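Side-chain contacts in uncharacterized protein (Bacteroides caccae, PDB 4L7A), which is of unknown function but is probably a zinc-dependent peptidase: residues A234-Y239 against V246-L251; G185-Y190 against T203-T208; H71-A76 against K140-E145; D78-L83 against R252-R257. One frame throughout, in Å; residues are numbered along the deposited sequence.

How the contacts relate
From the N terminus, the first segments met are 71-76 and 78-83, both on helix 59-81. Contact 3 closes first, when helix 131-153 comes back against 71-76. Contact 4 opens before that and closes last, at 252-257, so the two cross. Contact 2 closes a short loop of its own, 185-190 onto helix 195-208. Contact 1 then closes the turn between helices 211-244 and 248-260. Both of these lie within the long excursion that contact 4 closes, and they follow each other in series after contact 3. Helix 248-260 carries contacts 1 and 4. Phe206 and Leu207 of contact 2 touch Leu248, and Ile255 of contact 4 touches Ala76 and His143 of contact 3.

Contact 1: residues A234-Y239 against V246-L251; sequences AMVKKY and VDLDLL
Leu248 packs against Val236 and Lys237 where a short turn joins two consecutive helices, 211-244 and 248-260. Leu248 points toward the longer helix. Its CB is 4.2 Å from Lys237 CG, and the two side chains cross at about a right angle. CG lies anti to the backbone N (chi1 -166°), and from it the two methyl groups part. CD2 lies 3.8 Å from Val236 CG1 and also touches Lys237 CG. CD1 packs on Leu207 of helix 195-208, and Phe206 of that helix covers CD2. The branched tip is thus buried between three helices.

Lys237 runs extended past this apolar patch. Its CE passes 4.4 Å from Asp249 CB. Its NZ stays 5.0 Å from Asp249 OD1, too far for an ion pair. Asp249 OD1 pairs instead with Arg252. Asp247 is the N-cap of the second helix, and its OD1 accepts from Leu250 N at 3.2 Å, met from above the carboxylate plane.

No direct hydrogen bond joins the segments. One water joins the backbones instead: it donates to Lys237 O (2.6 Å) and to Val246 O, and accepts from Leu248 N.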
loop_
_atom_site.group_PDB
_atom_site.type_symbol
_atom_site.label_atom_id
_atom_site.label_comp_id
_atom_site.label_asym_id
_atom_site.label_seq_id
_atom_site.Cartn_x
_atom_site.Cartn_y
_atom_site.Cartn_z
ATOM N N ALA A 234 -19.691 -1.999 -4.162
ATOM C CA ALA A 234 -20.713 -1.822 -3.151
ATOM C C ALA A 234 -20.536 -2.885 -2.065
ATOM O O ALA A 234 -20.663 -2.615 -0.854
ATOM C CB ALA A 234 -22.067 -1.907 -3.745
HETATM N N MSE A 235 -20.224 -4.098 -2.489
HETATM C CA MSE A 235 -20.044 -5.194 -1.547
HETATM C C MSE A 235 -18.828 -4.974 -0.624
HETATM O O MSE A 235 -18.891 -5.211 0.584
HETATM C CB MSE A 235 -19.903 -6.502 -2.297
HETATM C CG MSE A 235 -20.040 -7.697 -1.340
HETATM SE SE MSE A 235 -20.294 -9.397 -2.292
HETATM C CE MSE A 235 -22.007 -9.083 -3.094
ATOM N N VAL A 236 -17.733 -4.488 -1.194
ATOM C CA VAL A 236 -16.553 -4.098 -0.395
ATOM C C VAL A 236 -16.885 -2.970 0.611
ATOM O O VAL A 236 -16.531 -3.063 1.780
ATOM C CB VAL A 236 -15.369 -3.651 -1.293
ATOM C CG1 VAL A 236 -14.174 -3.150 -0.459
ATOM C CG2 VAL A 236 -14.909 -4.822 -2.134
ATOM N N LYS A 237 -17.523 -1.904 0.140
ATOM C CA LYS A 237 -17.955 -0.855 1.035
ATOM C C LYS A 237 -18.760 -1.439 2.210
ATOM O O LYS A 237 -18.534 -1.077 3.364
ATOM C CB LYS A 237 -18.770 0.163 0.291
ATOM C CG LYS A 237 -17.940 1.116 -0.521
ATOM C CD LYS A 237 -18.871 2.128 -1.269
ATOM C CE LYS A 237 -18.005 3.169 -2.008
ATOM N NZ LYS A 237 -18.796 3.821 -3.117
ATOM N N LYS A 238 -19.703 -2.328 1.904
ATOM C CA LYS A 238 -20.560 -2.927 2.907
ATOM C C LYS A 238 -19.765 -3.790 3.884
ATOM O O LYS A 238 -19.981 -3.727 5.070
ATOM C CB LYS A 238 -21.668 -3.734 2.228
ATOM C CG LYS A 238 -22.630 -4.437 3.219
ATOM C CD LYS A 238 -23.871 -5.030 2.524
ATOM C CE LYS A 238 -24.560 -6.091 3.401
ATOM N NZ LYS A 238 -25.058 -5.540 4.699
ATOM N N TYR A 239 -18.834 -4.584 3.363
ATOM C CA TYR A 239 -17.953 -5.388 4.168
ATOM C C TYR A 239 -17.107 -4.493 5.105
ATOM O O TYR A 239 -16.991 -4.791 6.313
ATOM C CB TYR A 239 -17.002 -6.202 3.283
ATOM C CG TYR A 239 -15.802 -6.799 4.034
ATOM C CD1 TYR A 239 -15.954 -7.899 4.888
ATOM C CD2 TYR A 239 -14.535 -6.250 3.912
ATOM C CE1 TYR A 239 -14.861 -8.440 5.593
ATOM C CE2 TYR A 239 -13.438 -6.784 4.606
ATOM C CZ TYR A 239 -13.622 -7.871 5.451
ATOM O OH TYR A 239 -12.516 -8.377 6.128
ATOM N N VAL A 246 -15.626 0.861 9.059
ATOM C CA VAL A 246 -14.883 1.833 8.293
ATOM C C VAL A 246 -15.751 2.262 7.127
ATOM O O VAL A 246 -16.283 1.425 6.414
ATOM C CB VAL A 246 -13.566 1.197 7.760
ATOM C CG1 VAL A 246 -12.986 2.020 6.626
ATOM C CG2 VAL A 246 -12.584 1.025 8.857
ATOM N N ASP A 247 -15.822 3.567 6.915
ATOM C CA ASP A 247 -16.471 4.161 5.749
ATOM C C ASP A 247 -15.389 4.263 4.635
ATOM O O ASP A 247 -14.497 5.110 4.684
ATOM C CB ASP A 247 -17.038 5.519 6.161
ATOM C CG ASP A 247 -17.668 6.286 4.998
ATOM O OD1 ASP A 247 -17.454 5.933 3.801
ATOM O OD2 ASP A 247 -18.350 7.299 5.295
ATOM N N LEU A 248 -15.469 3.384 3.652
ATOM C CA LEU A 248 -14.430 3.284 2.687
ATOM C C LEU A 248 -14.308 4.543 1.759
ATOM O O LEU A 248 -13.190 4.970 1.431
ATOM C CB LEU A 248 -14.634 2.044 1.819
ATOM C CG LEU A 248 -13.420 1.630 0.965
ATOM C CD1 LEU A 248 -12.332 1.082 1.855
ATOM C CD2 LEU A 248 -13.809 0.567 -0.052
ATOM N N ASP A 249 -15.434 5.130 1.359
ATOM C CA ASP A 249 -15.400 6.369 0.545
ATOM C C ASP A 249 -14.707 7.486 1.311
ATOM O O ASP A 249 -13.850 8.192 0.761
ATOM C CB ASP A 249 -16.804 6.813 0.044
ATOM C CG ASP A 249 -16.724 7.893 -1.051
ATOM O OD1 ASP A 249 -15.911 7.796 -2.042
ATOM O OD2 ASP A 249 -17.462 8.889 -0.940
ATOM N N LEU A 250 -15.035 7.616 2.588
ATOM C CA LEU A 250 -14.368 8.589 3.423
ATOM C C LEU A 250 -12.861 8.315 3.495
ATOM O O LEU A 250 -12.064 9.242 3.432
ATOM C CB LEU A 250 -14.983 8.563 4.816
ATOM C CG LEU A 250 -14.364 9.543 5.796
ATOM C CD1 LEU A 250 -14.464 10.964 5.241
ATOM C CD2 LEU A 250 -15.040 9.395 7.231
ATOM N N LEU A 251 -12.495 7.045 3.680
ATOM C CA LEU A 251 -11.090 6.653 3.759
ATOM C C LEU A 251 -10.373 6.990 2.453
ATOM O O LEU A 251 -9.266 7.524 2.475
ATOM C CB LEU A 251 -10.902 5.170 4.131
ATOM C CG LEU A 251 -9.460 4.627 4.246
ATOM C CD1 LEU A 251 -8.650 5.359 5.260
ATOM C CD2 LEU A 251 -9.484 3.194 4.654
HETATM O O HOH W 1 -17.575 1.227 4.052
#

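Contact 2: residues G185-Y190 against T203-T208; sequences GFVTPY and TACFLT
Cys205 on helix 195-208 directs its thiol at two methyl groups of the loop that precedes the helix. Val187 and Thr188 are neighbours in that loop, and both point toward the helix, as Cys205 points toward them. Val187 CG2 is 3.9 Å from Cys205 SG. Thr188 CG2 is 3.8 Å from the same sulfur. The two methyl carbons, Val187 CG2 and Thr188 CG2, are 4.4 Å from each other, so SG rests against a pair of methyls rather than on one.

The torsions set this up. In Val187, CG2 sits between the backbone N and the carbonyl carbon while CG1 is anti to the carbonyl carbon (chi1 -68°). In Thr188, CG2 takes the place anti to the carbonyl carbon, which turns the methyl to the sulfur. The hydroxyl is turned aside, with Thr188 OG1 5.1 Å from Cys205 SG. It hydrogen-bonds to Glu201 OE1 and Ala191 N.

The loop starts at Gly185, the C-prime residue of a Schellman motif that ends the helix before it. On the helix side, Thr208 OG1 donates to Ala204 O at 2.7 Å, so this hydroxyl is satisfied within its own helix. Lys140 of helix 131-153 also touches Cys205 and forms a salt bridge with Glu201.

No hydrogen bond crosses between the segments. A soft sulfur against two methyls implies that dispersion and burial hold the loop here, with the polar part of Thr188 bonded nearby.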
loop_
_atom_site.group_PDB
_atom_site.type_symbol
_atom_site.label_atom_id
_atom_site.label_comp_id
_atom_site.label_asym_id
_atom_site.label_seq_id
_atom_site.Cartn_x
_atom_site.Cartn_y
_atom_site.Cartn_z
ATOM N N GLY A 185 -15.309 -6.930 -15.453
ATOM C CA GLY A 185 -15.479 -6.506 -14.073
ATOM C C GLY A 185 -14.221 -6.602 -13.226
ATOM O O GLY A 185 -14.286 -6.707 -12.012
ATOM N N PHE A 186 -13.060 -6.602 -13.865
ATOM C CA PHE A 186 -11.778 -6.654 -13.143
ATOM C C PHE A 186 -11.094 -5.308 -13.253
ATOM O O PHE A 186 -10.892 -4.799 -14.388
ATOM C CB PHE A 186 -10.870 -7.731 -13.754
ATOM C CG PHE A 186 -11.417 -9.142 -13.611
ATOM C CD1 PHE A 186 -11.861 -9.607 -12.372
ATOM C CD2 PHE A 186 -11.506 -9.975 -14.690
ATOM C CE1 PHE A 186 -12.364 -10.867 -12.233
ATOM C CE2 PHE A 186 -12.015 -11.246 -14.548
ATOM C CZ PHE A 186 -12.470 -11.680 -13.337
ATOM N N VAL A 187 -10.735 -4.728 -12.099
ATOM C CA VAL A 187 -10.081 -3.435 -12.075
ATOM C C VAL A 187 -8.636 -3.419 -12.565
ATOM O O VAL A 187 -8.140 -2.370 -12.939
ATOM C CB VAL A 187 -10.162 -2.733 -10.691
ATOM C CG1 VAL A 187 -11.616 -2.319 -10.382
ATOM C CG2 VAL A 187 -9.587 -3.607 -9.537
ATOM N N THR A 188 -7.973 -4.566 -12.560
ATOM C CA THR A 188 -6.624 -4.736 -13.065
ATOM C C THR A 188 -6.498 -6.156 -13.576
ATOM O O THR A 188 -7.299 -7.017 -13.234
ATOM C CB THR A 188 -5.560 -4.606 -11.922
ATOM O OG1 THR A 188 -5.798 -5.572 -10.887
ATOM C CG2 THR A 188 -5.548 -3.259 -11.351
ATOM N N PRO A 189 -5.467 -6.446 -14.351
ATOM C CA PRO A 189 -5.230 -7.857 -14.745
ATOM C C PRO A 189 -5.110 -8.782 -13.570
ATOM O O PRO A 189 -5.697 -9.867 -13.580
ATOM C CB PRO A 189 -3.889 -7.783 -15.474
ATOM C CG PRO A 189 -3.937 -6.420 -16.131
ATOM C CD PRO A 189 -4.601 -5.517 -15.089
ATOM N N TYR A 190 -4.371 -8.364 -12.538
ATOM C CA TYR A 190 -4.191 -9.183 -11.329
ATOM C C TYR A 190 -5.478 -9.488 -10.569
ATOM O O TYR A 190 -5.634 -10.568 -9.998
ATOM C CB TYR A 190 -3.191 -8.486 -10.391
ATOM C CG TYR A 190 -2.687 -9.345 -9.292
ATOM C CD1 TYR A 190 -2.170 -10.586 -9.543
ATOM C CD2 TYR A 190 -2.620 -8.886 -8.020
ATOM C CE1 TYR A 190 -1.671 -11.365 -8.523
ATOM C CE2 TYR A 190 -2.124 -9.684 -6.983
ATOM C CZ TYR A 190 -1.650 -10.872 -7.239
ATOM O OH TYR A 190 -1.132 -11.639 -6.211
ATOM N N THR A 203 -10.295 -2.932 -3.418
ATOM C CA THR A 203 -10.055 -2.096 -2.251
ATOM C C THR A 203 -8.853 -1.162 -2.424
ATOM O O THR A 203 -8.939 0.049 -2.181
ATOM C CB THR A 203 -9.789 -2.999 -0.995
ATOM O OG1 THR A 203 -10.823 -3.985 -0.837
ATOM C CG2 THR A 203 -9.706 -2.156 0.272
ATOM N N ALA A 204 -7.710 -1.714 -2.873
ATOM C CA ALA A 204 -6.486 -0.956 -3.042
ATOM C C ALA A 204 -6.574 0.057 -4.183
ATOM O O ALA A 204 -6.013 1.178 -4.068
ATOM C CB ALA A 204 -5.333 -1.879 -3.316
ATOM N N CYS A 205 -7.227 -0.330 -5.267
ATOM C CA CYS A 205 -7.447 0.641 -6.375
ATOM C C CYS A 205 -8.396 1.760 -5.949
ATOM O O CYS A 205 -8.144 2.948 -6.191
ATOM C CB CYS A 205 -7.967 -0.038 -7.623
ATOM S SG CYS A 205 -6.759 -1.165 -8.423
ATOM N N PHE A 206 -9.487 1.390 -5.294
ATOM C CA PHE A 206 -10.430 2.375 -4.856
ATOM C C PHE A 206 -9.774 3.375 -3.907
ATOM O O PHE A 206 -10.005 4.587 -4.039
ATOM C CB PHE A 206 -11.642 1.735 -4.174
ATOM C CG PHE A 206 -12.723 2.715 -3.856
ATOM C CD1 PHE A 206 -13.436 3.328 -4.879
ATOM C CD2 PHE A 206 -12.996 3.055 -2.549
ATOM C CE1 PHE A 206 -14.443 4.271 -4.616
ATOM C CE2 PHE A 206 -14.012 3.978 -2.262
ATOM C CZ PHE A 206 -14.745 4.590 -3.315
ATOM N N LEU A 207 -8.917 2.894 -2.999
ATOM C CA LEU A 207 -8.322 3.779 -2.044
ATOM C C LEU A 207 -7.241 4.688 -2.619
ATOM O O LEU A 207 -7.062 5.747 -2.114
ATOM C CB LEU A 207 -7.780 3.003 -0.818
ATOM C CG LEU A 207 -8.814 2.344 0.075
ATOM C CD1 LEU A 207 -8.132 1.653 1.288
ATOM C CD2 LEU A 207 -9.800 3.419 0.560
ATOM N N THR A 208 -6.520 4.260 -3.655
ATOM C CA THR A 208 -5.364 4.979 -4.149
ATOM C C THR A 208 -5.585 5.712 -5.509
ATOM O O THR A 208 -4.969 6.738 -5.732
ATOM C CB THR A 208 -4.139 4.065 -4.342
ATOM O OG1 THR A 208 -4.434 3.007 -5.264
ATOM C CG2 THR A 208 -3.712 3.461 -3.053
#

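Contact 3: residues H71-A76 against K140-E145; sequences HCWLEA and KVMHHE
Trp73 of helix 59-81 packs against Met142 and His143 of helix 131-153. Just before it, Cys72 O shares a water with His143 NE2, 2.8 Å from each, which bridges the two helices. The water donates to the carbonyl and lies at the edge of the imidazole, in its plane. The backbone makes a wider pi-type turn at 71-74.

Trp73 carries the direct contact. Its CB and CD1 each lie 4.2 Å from His143 CE1. The indole five-membered ring and the imidazole are almost perpendicular (86°), yet the pair is oblique, with centroids 5.8 Å apart. The six-membered ring of the indole meets Met142, a selenomethionine, whose CE is 3.7 Å from both Trp73 CE3 and CZ3. The Met142 chain bends at its last torsion (chi3 90°), and the two side chains cross at about a right angle. Leu74 lays its CG over one face of the indole, offset toward the rim. Phe146 stacks on the same indole, and Tyr77 meets it edge-to-face. Tyr77 OH also bonds to His143 ND1, so both ring nitrogens of His143 have partners.

His144 and Glu145 begin an HEXXH sequence, whose histidines probably bind zinc and whose glutamate is probably the catalytic base, as in related peptidases. Around the contact, Ala76 and His143 touch Ile255 of helix 248-260. Lys140 and His144 face helix 195-208, and Val141 and Glu145 touch strand 107-112.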
loop_
_atom_site.group_PDB
_atom_site.type_symbol
_atom_site.label_atom_id
_atom_site.label_comp_id
_atom_site.label_asym_id
_atom_site.label_seq_id
_atom_site.Cartn_x
_atom_site.Cartn_y
_atom_site.Cartn_z
ATOM N N HIS A 71 2.062 9.392 7.611
ATOM C CA HIS A 71 1.038 10.422 7.279
ATOM C C HIS A 71 -0.048 9.960 6.305
ATOM O O HIS A 71 -1.229 10.292 6.475
ATOM C CB HIS A 71 1.690 11.664 6.682
ATOM C CG HIS A 71 0.755 12.811 6.543
ATOM N ND1 HIS A 71 0.272 13.503 7.640
ATOM C CD2 HIS A 71 0.179 13.368 5.455
ATOM C CE1 HIS A 71 -0.527 14.466 7.229
ATOM N NE2 HIS A 71 -0.606 14.404 5.908
ATOM N N CYS A 72 0.360 9.165 5.317
ATOM C CA CYS A 72 -0.518 8.800 4.190
ATOM C C CYS A 72 -1.235 7.450 4.298
ATOM O O CYS A 72 -2.224 7.197 3.573
ATOM C CB CYS A 72 0.279 8.835 2.916
ATOM S SG CYS A 72 0.893 10.477 2.541
ATOM N N TRP A 73 -0.769 6.602 5.188
ATOM C CA TRP A 73 -1.408 5.309 5.458
ATOM C C TRP A 73 -1.796 5.214 6.940
ATOM O O TRP A 73 -2.999 5.247 7.268
ATOM C CB TRP A 73 -0.591 4.121 4.925
ATOM C CG TRP A 73 -0.755 2.896 5.731
ATOM C CD1 TRP A 73 -1.920 2.283 6.097
ATOM C CD2 TRP A 73 0.287 2.178 6.342
ATOM N NE1 TRP A 73 -1.644 1.234 6.955
ATOM C CE2 TRP A 73 -0.279 1.145 7.080
ATOM C CE3 TRP A 73 1.677 2.279 6.292
ATOM C CZ2 TRP A 73 0.508 0.200 7.766
ATOM C CZ3 TRP A 73 2.452 1.364 7.044
ATOM C CH2 TRP A 73 1.846 0.362 7.760
ATOM N N LEU A 74 -0.808 5.190 7.842
ATOM C CA LEU A 74 -1.087 4.875 9.236
ATOM C C LEU A 74 -2.036 5.885 9.869
ATOM O O LEU A 74 -3.029 5.496 10.420
ATOM C CB LEU A 74 0.181 4.799 10.046
ATOM C CG LEU A 74 1.051 3.573 9.839
ATOM C CD1 LEU A 74 2.422 3.813 10.434
ATOM C CD2 LEU A 74 0.452 2.357 10.474
ATOM N N GLU A 75 -1.790 7.171 9.660
ATOM C CA GLU A 75 -2.676 8.199 10.152
ATOM C C GLU A 75 -4.017 8.286 9.441
ATOM O O GLU A 75 -4.985 8.777 10.036
ATOM C CB GLU A 75 -2.006 9.568 10.182
ATOM C CG GLU A 75 -1.012 9.711 11.341
ATOM C CD GLU A 75 -0.380 11.105 11.349
ATOM O OE1 GLU A 75 -1.064 12.115 11.087
ATOM O OE2 GLU A 75 0.810 11.193 11.558
ATOM N N ALA A 76 -4.090 7.792 8.204
ATOM C CA ALA A 76 -5.341 7.822 7.464
ATOM C C ALA A 76 -6.302 6.778 7.997
ATOM O O ALA A 76 -7.497 7.001 8.234
ATOM C CB ALA A 76 -5.070 7.615 5.957
ATOM N N LYS A 140 -0.143 1.454 -3.401
ATOM C CA LYS A 140 -1.128 0.517 -3.979
ATOM C C LYS A 140 -0.929 -0.911 -3.430
ATOM O O LYS A 140 -1.861 -1.560 -2.919
ATOM C CB LYS A 140 -1.096 0.561 -5.510
ATOM C CG LYS A 140 -1.601 -0.680 -6.235
ATOM C CD LYS A 140 -3.091 -0.681 -6.177
ATOM C CE LYS A 140 -3.691 -2.029 -6.648
ATOM N NZ LYS A 140 -3.029 -2.612 -7.837
ATOM N N VAL A 141 0.267 -1.439 -3.600
ATOM C CA VAL A 141 0.554 -2.795 -3.090
ATOM C C VAL A 141 0.376 -2.911 -1.577
ATOM O O VAL A 141 -0.118 -3.928 -1.073
ATOM C CB VAL A 141 1.980 -3.236 -3.458
ATOM C CG1 VAL A 141 2.274 -4.532 -2.866
ATOM C CG2 VAL A 141 2.056 -3.361 -4.992
HETATM N N MSE A 142 0.755 -1.883 -0.849
HETATM C CA MSE A 142 0.556 -1.903 0.585
HETATM C C MSE A 142 -0.915 -2.044 0.988
HETATM O O MSE A 142 -1.245 -2.935 1.750
HETATM C CB MSE A 142 1.196 -0.678 1.262
HETATM C CG MSE A 142 2.736 -0.767 1.237
HETATM SE SE MSE A 142 3.586 0.947 1.658
HETATM C CE MSE A 142 3.680 0.651 3.590
ATOM N N HIS A 143 -1.776 -1.149 0.484
ATOM C CA HIS A 143 -3.203 -1.256 0.777
ATOM C C HIS A 143 -3.765 -2.591 0.343
ATOM O O HIS A 143 -4.668 -3.132 0.968
ATOM C CB HIS A 143 -4.039 -0.118 0.158
ATOM C CG HIS A 143 -3.693 1.220 0.704
ATOM N ND1 HIS A 143 -3.922 1.556 2.029
ATOM C CD2 HIS A 143 -3.074 2.287 0.140
ATOM C CE1 HIS A 143 -3.485 2.782 2.248
ATOM N NE2 HIS A 143 -2.943 3.243 1.129
ATOM N N HIS A 144 -3.224 -3.152 -0.715
ATOM C CA HIS A 144 -3.697 -4.454 -1.173
ATOM C C HIS A 144 -3.405 -5.486 -0.053
ATOM O O HIS A 144 -4.262 -6.240 0.332
ATOM C CB HIS A 144 -3.046 -4.860 -2.506
ATOM C CG HIS A 144 -3.285 -6.290 -2.900
ATOM N ND1 HIS A 144 -3.844 -6.645 -4.108
ATOM C CD2 HIS A 144 -3.002 -7.455 -2.266
ATOM C CE1 HIS A 144 -3.911 -7.968 -4.193
ATOM N NE2 HIS A 144 -3.370 -8.483 -3.096
ATOM N N GLU A 145 -2.187 -5.514 0.443
ATOM C CA GLU A 145 -1.768 -6.488 1.485
ATOM C C GLU A 145 -2.467 -6.262 2.798
ATOM O O GLU A 145 -2.818 -7.241 3.470
ATOM C CB GLU A 145 -0.286 -6.412 1.685
ATOM C CG GLU A 145 0.510 -6.869 0.437
ATOM C CD GLU A 145 0.379 -8.369 0.190
ATOM O OE1 GLU A 145 0.397 -9.151 1.191
ATOM O OE2 GLU A 145 0.213 -8.768 -0.977
HETATM O O HOH W 2 -1.825 5.819 1.201
#

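Contact 4: residues D78-L83 against R252-R257; sequences DEVGGL and RKVIAR
A helix-helix contact with a two-pronged salt bridge joins the C-terminal end of helix 59-81 to helix 248-260. Glu79 and Arg257 carry the bridge, while Val80 and Val254 pack beside it. Arg257 grips the carboxylate end-on. Its NH2 donates to Glu79 OE1 at 3.0 Å, nearly straight (170°). Its NH1 donates to Glu79 OE2, also at 3.0 Å. Each oxygen uses its syn lone pair. Carboxylate and guanidinium planes differ by only 18°, so the two flat groups meet nearly edge to edge in one plane.

Glu79 extends across from its helix, and the Arg257 chain bends at chi3 (75°) before its guanidinium meets it. Under the carboxylate lies Val254, which points toward the other helix. Its CG1 is 3.6 Å from Glu79 CD, and its CG2 is 3.3 Å from Glu79 OE2. The same CG2 touches Val80 CG2 at 3.9 Å, the two valines sliding past each other. Putting a glycine at Val254 removes both methyls, which would probably open a gap between Val80 and the carboxylate and give Glu79 more freedom to turn away from Arg257.

The pair is part of a larger charge cluster. Arg258 also bonds to Glu79 OE1, so this oxygen has two positive partners, which would be expected to keep the carboxylate ionised. Val80 also touches Leu250 and Leu251. Arg257 has a second acidic partner too: its NE forms a salt bridge with Glu261 OE2.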
loop_
_atom_site.group_PDB
_atom_site.type_symbol
_atom_site.label_atom_id
_atom_site.label_comp_id
_atom_site.label_asym_id
_atom_site.label_seq_id
_atom_site.Cartn_x
_atom_site.Cartn_y
_atom_site.Cartn_z
ATOM N N ASP A 78 -6.019 5.548 10.957
ATOM C CA ASP A 78 -6.383 5.970 12.300
ATOM C C ASP A 78 -7.542 6.946 12.234
ATOM O O ASP A 78 -8.501 6.782 12.949
ATOM C CB ASP A 78 -5.252 6.700 13.039
ATOM C CG ASP A 78 -4.138 5.789 13.500
ATOM O OD1 ASP A 78 -4.327 4.555 13.572
ATOM O OD2 ASP A 78 -3.058 6.347 13.835
ATOM N N GLU A 79 -7.450 7.950 11.363
ATOM C CA GLU A 79 -8.495 8.966 11.256
ATOM C C GLU A 79 -9.881 8.376 10.960
ATOM O O GLU A 79 -10.879 8.808 11.502
ATOM C CB GLU A 79 -8.137 9.963 10.149
ATOM C CG GLU A 79 -8.969 11.224 10.143
ATOM C CD GLU A 79 -8.553 12.183 9.015
ATOM O OE1 GLU A 79 -7.351 12.440 8.776
ATOM O OE2 GLU A 79 -9.450 12.659 8.336
ATOM N N VAL A 80 -9.947 7.401 10.069
ATOM C CA VAL A 80 -11.242 6.869 9.687
ATOM C C VAL A 80 -11.682 5.649 10.479
ATOM O O VAL A 80 -12.857 5.521 10.760
ATOM C CB VAL A 80 -11.253 6.573 8.207
ATOM C CG1 VAL A 80 -12.618 6.012 7.771
ATOM C CG2 VAL A 80 -10.960 7.888 7.460
ATOM N N GLY A 81 -10.772 4.732 10.808
ATOM C CA GLY A 81 -11.169 3.472 11.483
ATOM C C GLY A 81 -10.771 3.357 12.947
ATOM O O GLY A 81 -11.225 2.480 13.633
ATOM N N GLY A 82 -9.898 4.235 13.429
ATOM C CA GLY A 82 -9.418 4.128 14.798
ATOM C C GLY A 82 -8.164 3.267 14.849
ATOM O O GLY A 82 -7.863 2.509 13.927
ATOM N N LEU A 83 -7.469 3.369 15.975
ATOM C CA LEU A 83 -6.177 2.782 16.190
ATOM C C LEU A 83 -6.281 1.267 16.112
ATOM O O LEU A 83 -5.403 0.611 15.523
ATOM C CB LEU A 83 -5.598 3.222 17.517
ATOM C CG LEU A 83 -4.176 2.731 17.743
ATOM C CD1 LEU A 83 -3.205 3.539 16.882
ATOM C CD2 LEU A 83 -3.770 2.787 19.261
ATOM N N ARG A 252 -11.004 6.712 1.326
ATOM C CA ARG A 252 -10.431 7.137 0.023
ATOM C C ARG A 252 -10.118 8.650 -0.027
ATOM O O ARG A 252 -9.044 9.051 -0.484
ATOM C CB ARG A 252 -11.360 6.746 -1.141
ATOM C CG ARG A 252 -10.869 7.242 -2.519
ATOM C CD ARG A 252 -11.939 6.991 -3.606
ATOM N NE ARG A 252 -13.126 7.773 -3.318
ATOM C CZ ARG A 252 -13.288 9.054 -3.694
ATOM N NH1 ARG A 252 -12.361 9.677 -4.390
ATOM N NH2 ARG A 252 -14.389 9.731 -3.365
ATOM N N LYS A 253 -11.053 9.465 0.465
ATOM C CA LYS A 253 -10.909 10.911 0.430
ATOM C C LYS A 253 -9.856 11.383 1.385
ATOM O O LYS A 253 -9.098 12.282 1.056
ATOM C CB LYS A 253 -12.230 11.601 0.737
ATOM C CG LYS A 253 -13.181 11.593 -0.450
ATOM C CD LYS A 253 -14.653 11.382 -0.041
ATOM C CE LYS A 253 -15.238 12.571 0.679
ATOM N NZ LYS A 253 -15.827 13.498 -0.288
ATOM N N VAL A 254 -9.811 10.771 2.559
ATOM C CA VAL A 254 -8.809 11.122 3.552
ATOM C C VAL A 254 -7.385 10.788 3.049
ATOM O O VAL A 254 -6.485 11.604 3.171
ATOM C CB VAL A 254 -9.139 10.486 4.904
ATOM C CG1 VAL A 254 -7.942 10.534 5.850
ATOM C CG2 VAL A 254 -10.365 11.211 5.508
ATOM N N ILE A 255 -7.221 9.645 2.408
ATOM C CA ILE A 255 -5.947 9.288 1.788
ATOM C C ILE A 255 -5.541 10.312 0.728
ATOM O O ILE A 255 -4.421 10.827 0.774
ATOM C CB ILE A 255 -5.992 7.869 1.192
ATOM C CG1 ILE A 255 -5.964 6.871 2.358
ATOM C CG2 ILE A 255 -4.796 7.630 0.212
ATOM C CD1 ILE A 255 -6.262 5.455 2.041
ATOM N N ALA A 256 -6.469 10.676 -0.174
ATOM C CA ALA A 256 -6.181 11.685 -1.171
ATOM C C ALA A 256 -5.792 13.050 -0.563
ATOM O O ALA A 256 -4.871 13.714 -1.059
ATOM C CB ALA A 256 -7.370 11.872 -2.140
ATOM N N ARG A 257 -6.473 13.467 0.495
ATOM C CA ARG A 257 -6.152 14.721 1.130
ATOM C C ARG A 257 -4.749 14.636 1.696
ATOM O O ARG A 257 -3.942 15.570 1.574
ATOM C CB ARG A 257 -7.141 15.009 2.261
ATOM C CG ARG A 257 -7.094 16.398 2.786
ATOM C CD ARG A 257 -7.780 16.550 4.159
ATOM N NE ARG A 257 -6.957 16.004 5.239
ATOM C CZ ARG A 257 -7.305 15.058 6.113
ATOM N NH1 ARG A 257 -8.482 14.470 6.106
ATOM N NH2 ARG A 257 -6.451 14.703 7.049
#